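Local coordinates for protein mannose-6-phosphate isomerase (Bacillus subtilis, PDB 1QWR) that probably catalyses the reversible isomerisation of D-mannose 6-phosphate to D-fructose 6-phosphate, using one zinc ion bound per subunit, at residues V100-E111 and A215-V223; G116-I124 and G165-H176. All blocks are in the same frame, centred on the assembly; numbering follows the deposited sequence.

Contact 1 of 2, residues V100-E111 and A215-V223. With ZN (zinc ion), chain E.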
# COMPACT_ATOMS: atom_id res chain seq x y z
N VAL A 100 -14.79 2.94 -3.47
CA VAL A 100 -14.94 2.52 -2.08
C VAL A 100 -14.53 1.04 -2.00
O VAL A 100 -14.80 0.27 -2.94
CB VAL A 100 -16.41 2.66 -1.58
CG1 VAL A 100 -17.35 1.96 -2.53
CG2 VAL A 100 -16.55 2.05 -0.19
N HIS A 101 -13.89 0.65 -0.90
CA HIS A 101 -13.49 -0.74 -0.71
C HIS A 101 -14.37 -1.30 0.38
O HIS A 101 -14.61 -0.64 1.38
CB HIS A 101 -12.02 -0.85 -0.24
CG HIS A 101 -11.05 -0.31 -1.22
ND1 HIS A 101 -10.88 -0.84 -2.48
CD2 HIS A 101 -10.15 0.71 -1.12
CE1 HIS A 101 -9.93 -0.18 -3.11
NE2 HIS A 101 -9.47 0.76 -2.31
N PRO A 102 -14.85 -2.54 0.21
CA PRO A 102 -15.70 -3.14 1.23
C PRO A 102 -14.88 -3.64 2.41
O PRO A 102 -13.65 -3.78 2.33
CB PRO A 102 -16.36 -4.29 0.49
CG PRO A 102 -15.26 -4.75 -0.43
CD PRO A 102 -14.73 -3.43 -0.97
N ASP A 103 -15.58 -3.92 3.52
CA ASP A 103 -14.93 -4.44 4.71
C ASP A 103 -14.87 -5.96 4.55
O ASP A 103 -15.35 -6.49 3.54
CB ASP A 103 -15.70 -4.01 5.98
CG ASP A 103 -17.06 -4.70 6.13
OD1 ASP A 103 -17.56 -5.29 5.17
OD2 ASP A 103 -17.62 -4.64 7.24
N ASP A 104 -14.27 -6.66 5.51
CA ASP A 104 -14.14 -8.12 5.41
C ASP A 104 -15.48 -8.85 5.24
O ASP A 104 -15.59 -9.84 4.49
CB ASP A 104 -13.43 -8.69 6.64
CG ASP A 104 -11.97 -8.32 6.73
OD1 ASP A 104 -11.39 -7.85 5.71
OD2 ASP A 104 -11.37 -8.51 7.83
N TYR A 105 -16.49 -8.40 5.96
CA TYR A 105 -17.80 -9.05 5.86
C TYR A 105 -18.41 -8.92 4.47
O TYR A 105 -18.79 -9.92 3.84
CB TYR A 105 -18.77 -8.46 6.88
CG TYR A 105 -20.17 -9.01 6.69
CD1 TYR A 105 -20.48 -10.33 7.05
CD2 TYR A 105 -21.17 -8.22 6.13
CE1 TYR A 105 -21.76 -10.85 6.84
CE2 TYR A 105 -22.45 -8.73 5.90
CZ TYR A 105 -22.73 -10.05 6.26
OH TYR A 105 -23.99 -10.55 6.03
N TYR A 106 -18.51 -7.69 3.98
CA TYR A 106 -19.12 -7.48 2.68
C TYR A 106 -18.32 -8.11 1.56
O TYR A 106 -18.90 -8.67 0.63
CB TYR A 106 -19.29 -6.00 2.39
CG TYR A 106 -20.26 -5.74 1.25
CD1 TYR A 106 -21.63 -5.62 1.51
CD2 TYR A 106 -19.82 -5.65 -0.07
CE1 TYR A 106 -22.55 -5.40 0.46
CE2 TYR A 106 -20.73 -5.44 -1.13
CZ TYR A 106 -22.10 -5.31 -0.85
OH TYR A 106 -23.01 -5.12 -1.87
N ALA A 107 -16.99 -8.01 1.65
CA ALA A 107 -16.12 -8.59 0.63
C ALA A 107 -16.26 -10.10 0.60
O ALA A 107 -16.36 -10.71 -0.46
CB ALA A 107 -14.65 -8.22 0.91
N GLY A 108 -16.26 -10.70 1.79
CA GLY A 108 -16.38 -12.15 1.88
C GLY A 108 -17.73 -12.61 1.35
O GLY A 108 -17.80 -13.59 0.63
N GLU A 109 -18.79 -11.89 1.70
CA GLU A 109 -20.13 -12.23 1.25
C GLU A 109 -20.39 -12.01 -0.23
O GLU A 109 -21.06 -12.82 -0.89
CB GLU A 109 -21.18 -11.43 2.04
CG GLU A 109 -21.31 -11.87 3.49
CD GLU A 109 -21.69 -13.33 3.60
OE1 GLU A 109 -22.80 -13.68 3.14
OE2 GLU A 109 -20.89 -14.13 4.12
N ASN A 110 -19.85 -10.92 -0.78
CA ASN A 110 -20.10 -10.58 -2.17
C ASN A 110 -18.96 -10.80 -3.15
O ASN A 110 -19.18 -10.74 -4.37
CB ASN A 110 -20.56 -9.13 -2.26
CG ASN A 110 -21.83 -8.89 -1.48
OD1 ASN A 110 -22.93 -8.99 -2.03
ND2 ASN A 110 -21.69 -8.59 -0.19
N GLU A 111 -17.76 -11.06 -2.65
CA GLU A 111 -16.61 -11.27 -3.53
C GLU A 111 -15.94 -12.60 -3.26
O GLU A 111 -14.71 -12.73 -3.29
CB GLU A 111 -15.57 -10.13 -3.37
CG GLU A 111 -16.09 -8.70 -3.63
CD GLU A 111 -16.89 -8.56 -4.92
OE1 GLU A 111 -16.47 -9.10 -5.96
OE2 GLU A 111 -17.94 -7.88 -4.90
N ALA A 215 -24.16 -0.03 -7.26
CA ALA A 215 -24.91 -0.63 -6.17
C ALA A 215 -24.00 -1.09 -5.04
O ALA A 215 -24.21 -0.74 -3.88
CB ALA A 215 -25.73 -1.83 -6.69
N LYS A 216 -22.99 -1.86 -5.39
CA LYS A 216 -22.07 -2.36 -4.39
C LYS A 216 -21.35 -1.24 -3.66
O LYS A 216 -21.15 -1.32 -2.45
CB LYS A 216 -21.05 -3.32 -5.01
CG LYS A 216 -21.64 -4.70 -5.32
CD LYS A 216 -20.58 -5.66 -5.84
CE LYS A 216 -21.12 -7.07 -5.93
NZ LYS A 216 -20.06 -8.02 -6.38
N ALA A 217 -20.98 -0.18 -4.38
CA ALA A 217 -20.29 0.94 -3.75
C ALA A 217 -21.21 1.59 -2.73
O ALA A 217 -20.80 1.92 -1.61
CB ALA A 217 -19.88 1.98 -4.81
N VAL A 218 -22.45 1.81 -3.12
CA VAL A 218 -23.39 2.44 -2.19
C VAL A 218 -23.63 1.55 -0.98
O VAL A 218 -23.68 2.02 0.16
CB VAL A 218 -24.71 2.77 -2.91
CG1 VAL A 218 -25.70 3.38 -1.93
CG2 VAL A 218 -24.43 3.78 -4.04
N ASN A 219 -23.74 0.25 -1.21
CA ASN A 219 -23.94 -0.70 -0.11
C ASN A 219 -22.74 -0.72 0.83
O ASN A 219 -22.89 -0.81 2.05
CB ASN A 219 -24.17 -2.10 -0.66
CG ASN A 219 -25.63 -2.37 -0.97
OD1 ASN A 219 -26.45 -2.55 -0.07
ND2 ASN A 219 -25.96 -2.40 -2.25
N ALA A 220 -21.53 -0.65 0.28
CA ALA A 220 -20.33 -0.71 1.12
C ALA A 220 -19.93 0.59 1.77
O ALA A 220 -19.18 0.60 2.76
CB ALA A 220 -19.16 -1.25 0.30
N ALA A 221 -20.42 1.69 1.21
CA ALA A 221 -20.05 3.01 1.68
C ALA A 221 -20.63 3.40 3.03
O ALA A 221 -21.80 3.15 3.32
CB ALA A 221 -20.43 4.06 0.62
N THR A 222 -19.79 4.03 3.84
CA THR A 222 -20.19 4.51 5.14
C THR A 222 -20.88 5.86 4.94
O THR A 222 -20.30 6.77 4.37
CB THR A 222 -18.98 4.74 6.00
OG1 THR A 222 -18.28 3.51 6.13
CG2 THR A 222 -19.38 5.28 7.38
N VAL A 223 -22.11 5.97 5.43
CA VAL A 223 -22.86 7.21 5.30
C VAL A 223 -23.55 7.50 6.63
O VAL A 223 -24.25 6.64 7.16
CB VAL A 223 -23.95 7.09 4.22
CG1 VAL A 223 -24.71 8.40 4.09
CG2 VAL A 223 -23.31 6.67 2.89
ZN ZN E . -7.95 2.67 -2.87
O HOH W 1 -18.07 -1.61 3.62
O HOH W 2 -6.51 0.54 -3.17

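Contact 2 of 2, residues G116-I124 and G165-H176. With ZN (zinc ion), chain E.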
# COMPACT_ATOMS: atom_id res chain seq x y z
N GLY A 116 -11.49 -7.74 2.98
CA GLY A 116 -11.91 -6.35 2.76
C GLY A 116 -10.64 -5.58 2.44
O GLY A 116 -9.55 -6.17 2.39
N LYS A 117 -10.73 -4.27 2.23
CA LYS A 117 -9.52 -3.52 1.89
C LYS A 117 -9.34 -2.18 2.63
O LYS A 117 -9.46 -1.10 2.05
CB LYS A 117 -9.43 -3.29 0.36
CG LYS A 117 -8.05 -3.00 -0.27
CD LYS A 117 -8.20 -3.24 -1.81
CE LYS A 117 -7.01 -2.97 -2.67
NZ LYS A 117 -6.74 -1.53 -2.80
N THR A 118 -9.10 -2.27 3.93
CA THR A 118 -8.76 -1.08 4.70
C THR A 118 -7.32 -0.84 4.21
O THR A 118 -6.60 -1.80 3.94
CB THR A 118 -8.80 -1.39 6.19
OG1 THR A 118 -10.17 -1.37 6.62
CG2 THR A 118 -8.00 -0.35 7.01
N GLU A 119 -6.91 0.42 4.08
CA GLU A 119 -5.58 0.72 3.57
C GLU A 119 -5.09 2.07 4.07
O GLU A 119 -5.78 2.77 4.80
CB GLU A 119 -5.61 0.73 2.04
CG GLU A 119 -6.60 1.79 1.53
CD GLU A 119 -6.72 1.83 0.02
OE1 GLU A 119 -6.40 0.82 -0.63
OE2 GLU A 119 -7.15 2.88 -0.51
N CYS A 120 -3.87 2.42 3.69
CA CYS A 120 -3.32 3.71 4.08
C CYS A 120 -2.30 4.17 3.04
O CYS A 120 -1.75 3.36 2.26
CB CYS A 120 -2.72 3.63 5.49
SG CYS A 120 -1.23 2.58 5.56
N TRP A 121 -2.09 5.47 3.01
CA TRP A 121 -1.19 6.07 2.04
C TRP A 121 -0.10 6.91 2.66
O TRP A 121 -0.38 7.75 3.54
CB TRP A 121 -1.95 7.00 1.09
CG TRP A 121 -3.04 6.38 0.33
CD1 TRP A 121 -3.05 5.15 -0.24
CD2 TRP A 121 -4.30 6.99 0.02
NE1 TRP A 121 -4.24 4.95 -0.90
CE2 TRP A 121 -5.03 6.06 -0.76
CE3 TRP A 121 -4.89 8.23 0.32
CZ2 TRP A 121 -6.31 6.33 -1.24
CZ3 TRP A 121 -6.17 8.51 -0.17
CH2 TRP A 121 -6.87 7.56 -0.93
N TYR A 122 1.13 6.68 2.23
CA TYR A 122 2.23 7.52 2.65
C TYR A 122 2.59 8.23 1.36
O TYR A 122 2.91 7.59 0.36
CB TYR A 122 3.46 6.74 3.13
CG TYR A 122 4.64 7.65 3.32
CD1 TYR A 122 4.67 8.54 4.40
CD2 TYR A 122 5.69 7.69 2.38
CE1 TYR A 122 5.72 9.45 4.54
CE2 TYR A 122 6.75 8.61 2.52
CZ TYR A 122 6.75 9.49 3.60
OH TYR A 122 7.74 10.46 3.72
N ILE A 123 2.53 9.56 1.38
CA ILE A 123 2.85 10.32 0.19
C ILE A 123 4.37 10.52 0.07
O ILE A 123 4.96 11.32 0.80
CB ILE A 123 2.17 11.70 0.22
CG1 ILE A 123 0.66 11.53 0.48
CG2 ILE A 123 2.45 12.46 -1.10
CD1 ILE A 123 -0.10 10.68 -0.59
N ILE A 124 4.99 9.79 -0.84
CA ILE A 124 6.43 9.90 -1.01
C ILE A 124 6.74 11.25 -1.64
O ILE A 124 7.60 11.98 -1.17
CB ILE A 124 6.99 8.78 -1.92
CG1 ILE A 124 6.74 7.40 -1.29
CG2 ILE A 124 8.50 8.96 -2.07
CD1 ILE A 124 6.85 6.23 -2.28
N GLY A 165 5.37 13.47 2.47
CA GLY A 165 5.51 13.16 3.87
C GLY A 165 4.18 12.92 4.57
O GLY A 165 4.17 12.38 5.68
N ASP A 166 3.07 13.31 3.94
CA ASP A 166 1.76 13.10 4.54
C ASP A 166 1.37 11.62 4.67
O ASP A 166 1.79 10.79 3.87
CB ASP A 166 0.66 13.77 3.70
CG ASP A 166 0.53 15.27 3.97
OD1 ASP A 166 1.24 15.80 4.85
OD2 ASP A 166 -0.30 15.90 3.29
N PHE A 167 0.52 11.31 5.65
CA PHE A 167 0.04 9.94 5.82
C PHE A 167 -1.46 9.99 6.00
O PHE A 167 -1.96 10.79 6.79
CB PHE A 167 0.65 9.27 7.05
CG PHE A 167 0.17 7.84 7.26
CD1 PHE A 167 0.87 6.76 6.71
CD2 PHE A 167 -0.97 7.58 8.03
CE1 PHE A 167 0.44 5.43 6.92
CE2 PHE A 167 -1.40 6.25 8.23
CZ PHE A 167 -0.68 5.19 7.68
N TYR A 168 -2.17 9.14 5.26
CA TYR A 168 -3.63 9.07 5.36
C TYR A 168 -4.10 7.64 5.58
O TYR A 168 -3.70 6.73 4.87
CB TYR A 168 -4.30 9.62 4.09
CG TYR A 168 -4.01 11.07 3.86
CD1 TYR A 168 -2.91 11.47 3.10
CD2 TYR A 168 -4.76 12.07 4.50
CE1 TYR A 168 -2.55 12.82 2.99
CE2 TYR A 168 -4.41 13.41 4.40
CZ TYR A 168 -3.31 13.78 3.65
OH TYR A 168 -2.92 15.11 3.60
N TYR A 169 -4.97 7.46 6.57
CA TYR A 169 -5.52 6.15 6.86
C TYR A 169 -6.88 6.11 6.16
O TYR A 169 -7.66 7.07 6.28
CB TYR A 169 -5.67 5.98 8.37
CG TYR A 169 -6.11 4.61 8.78
CD1 TYR A 169 -5.25 3.53 8.72
CD2 TYR A 169 -7.40 4.40 9.28
CE1 TYR A 169 -5.64 2.27 9.16
CE2 TYR A 169 -7.80 3.15 9.72
CZ TYR A 169 -6.91 2.08 9.66
OH TYR A 169 -7.27 0.86 10.16
N VAL A 170 -7.16 5.03 5.44
CA VAL A 170 -8.40 4.91 4.67
C VAL A 170 -9.19 3.67 5.05
O VAL A 170 -9.06 2.61 4.44
CB VAL A 170 -8.10 4.85 3.16
CG1 VAL A 170 -9.41 5.03 2.35
CG2 VAL A 170 -7.08 5.90 2.78
N PRO A 171 -10.04 3.78 6.08
CA PRO A 171 -10.85 2.65 6.54
C PRO A 171 -11.71 2.15 5.39
O PRO A 171 -12.14 2.94 4.55
CB PRO A 171 -11.71 3.25 7.64
CG PRO A 171 -10.88 4.40 8.16
CD PRO A 171 -10.28 4.98 6.91
N SER A 172 -11.97 0.84 5.34
CA SER A 172 -12.84 0.32 4.30
C SER A 172 -14.17 1.06 4.52
O SER A 172 -14.51 1.42 5.67
CB SER A 172 -13.03 -1.18 4.46
OG SER A 172 -13.52 -1.49 5.75
N GLY A 173 -14.91 1.28 3.44
CA GLY A 173 -16.18 2.00 3.52
C GLY A 173 -15.99 3.48 3.19
O GLY A 173 -16.96 4.23 3.07
N THR A 174 -14.74 3.91 3.05
CA THR A 174 -14.45 5.32 2.76
C THR A 174 -14.47 5.60 1.27
O THR A 174 -13.77 4.93 0.51
CB THR A 174 -13.05 5.73 3.30
OG1 THR A 174 -12.98 5.46 4.70
CG2 THR A 174 -12.78 7.21 3.05
N LEU A 175 -15.26 6.58 0.85
CA LEU A 175 -15.31 6.96 -0.56
C LEU A 175 -14.04 7.76 -0.77
O LEU A 175 -13.75 8.69 -0.02
CB LEU A 175 -16.53 7.84 -0.84
CG LEU A 175 -16.76 8.16 -2.32
CD1 LEU A 175 -17.12 6.89 -3.09
CD2 LEU A 175 -17.88 9.19 -2.42
N HIS A 176 -13.26 7.41 -1.79
CA HIS A 176 -12.00 8.10 -1.99
C HIS A 176 -11.42 7.95 -3.39
O HIS A 176 -11.98 7.26 -4.25
CB HIS A 176 -10.96 7.55 -1.02
CG HIS A 176 -10.61 6.12 -1.28
ND1 HIS A 176 -11.44 5.08 -0.92
CD2 HIS A 176 -9.58 5.56 -1.95
CE1 HIS A 176 -10.94 3.94 -1.37
NE2 HIS A 176 -9.81 4.21 -2.00
ZN ZN E . -7.95 2.67 -2.87
O HOH W 3 -10.37 1.48 2.22
O HOH W 4 -11.47 -3.86 6.06
O HOH W 2 -6.51 0.54 -3.17

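Contact 1 of 2, residues V100-E111 and A215-V223
Y106 sets its phenol ring against helix 215-220, with the amide nitrogen ND2 of N110 over the centre of one face, 3.1 Å above the plane. ND2 donates to the backbone O of Y106, in the carbonyl plane and on a lone pair, which holds the amide over the ring. Across the contact, N219 CB meets the ring obliquely and lies 3.5 Å from Y106 OH; the N219 side chain crosses the tyrosine at about a right angle, yet its amide plane is only 18° from the ring plane. A ring long enough to reach from one helix to the CB atoms of the other suits this place. The imidazole of H101 points elsewhere: the zinc sits at its edge, in plane, 2.5 Å from NE2, while ND1 bonds to A193 O.

K216 runs extended beyond CG past the tip of Y106, bringing NZ to E111 OE2 at 2.6 Å on the syn side of the carboxylate. The glutamate chain, bent at chi2, comes from the opposite direction, and its OE2 also bonds to Y195 OH. A methionine in place of K216 would probably leave the E111 carboxylate without its charged partner.

Near the start of segment 100-111, alanines on helix 215-220 allow close approach. V100 CG1, tucked between its own N and carbonyl carbon (chi1 52°), lies 3.3 Å from A217 CA, a tight fit, and the methyl of A220 rests 4.1 Å from P102 CB. A water donates to A220 O at 2.6 Å.

Helices 104-110 and 215-220 run roughly antiparallel, their directions 148° apart, the first capped by D103. Strand 195-198 packs against P102, K216 and A217, and helix 141-149 touches V218 and A221.

Contact 2 of 2, residues G116-I124 and G165-H176
E119 and V170 form a hydrogen-bonded pair of the antiparallel strands, V170 N donating to E119 O at 2.7 Å. W121 and Y168 repeat the pattern, and beyond them I123 N bonds to D166 O and G165 N to I123 O. G165 has a positive phi at which a side chain would strike the preceding carbonyl, so glycine suits the position shortly before the strand. At the other end T118 OG1 accepts from S172 N at 3.1 Å, extending the pairing with a side chain.

Among the apolar contacts, V170 serves two rings with its two branches. Its CG2 stands 3.8 Å above the centroid of the six-membered ring of W121, a CH-pi contact only 2° off the normal, while CG1 lies over a face of the H176 imidazole. The indole meets that imidazole at its own edge, W121 CZ2 lying 3.4 Å from H176 CD2, and its NE1 is bound by E186. On the other sheet face, C120 CB lies 3.4 Å from F167 CZ, with the sulfur oblique to the phenyl ring.

E119 runs extended beyond CG (chi2 -178°) and places OE2 2.5 Å from zinc; the H176 side chain comes from the opposite direction, and its NE2 binds at 2.6 Å, close beside OE2. T174 O accepts from H176 ND1 in the ring plane, fixing the ring's rotation and probably making NE2 a better ligand.

Paired antiparallel strands presenting metal ligands inward characterise cupins, here supplying two of the three protein zinc ligands of a type 1 phosphomannose isomerase, H101 being the third.

Overall arrangement
The centres of the two contacts lie about 16 Å apart, and the zinc ion joins them. Along the chain the order is 100-111, 116-124, 165-176, 215-223, so both halves of contact 2 fall between those of contact 1. Helix 104-110 is followed, after a loop, by strand 119-126, and probable hydrogen bonds from G116 N to D104 OD1 and from G173 N to H101 O tie the contacts together. Contact 2 belongs to the antiparallel strands, its centre about 8 Å from the chain's centre, whereas contact 1 pairs two helices farther out, at about 19 Å. H101 from contact 1 completes the metal site begun by contact 2, near R196, the probable active-site residue.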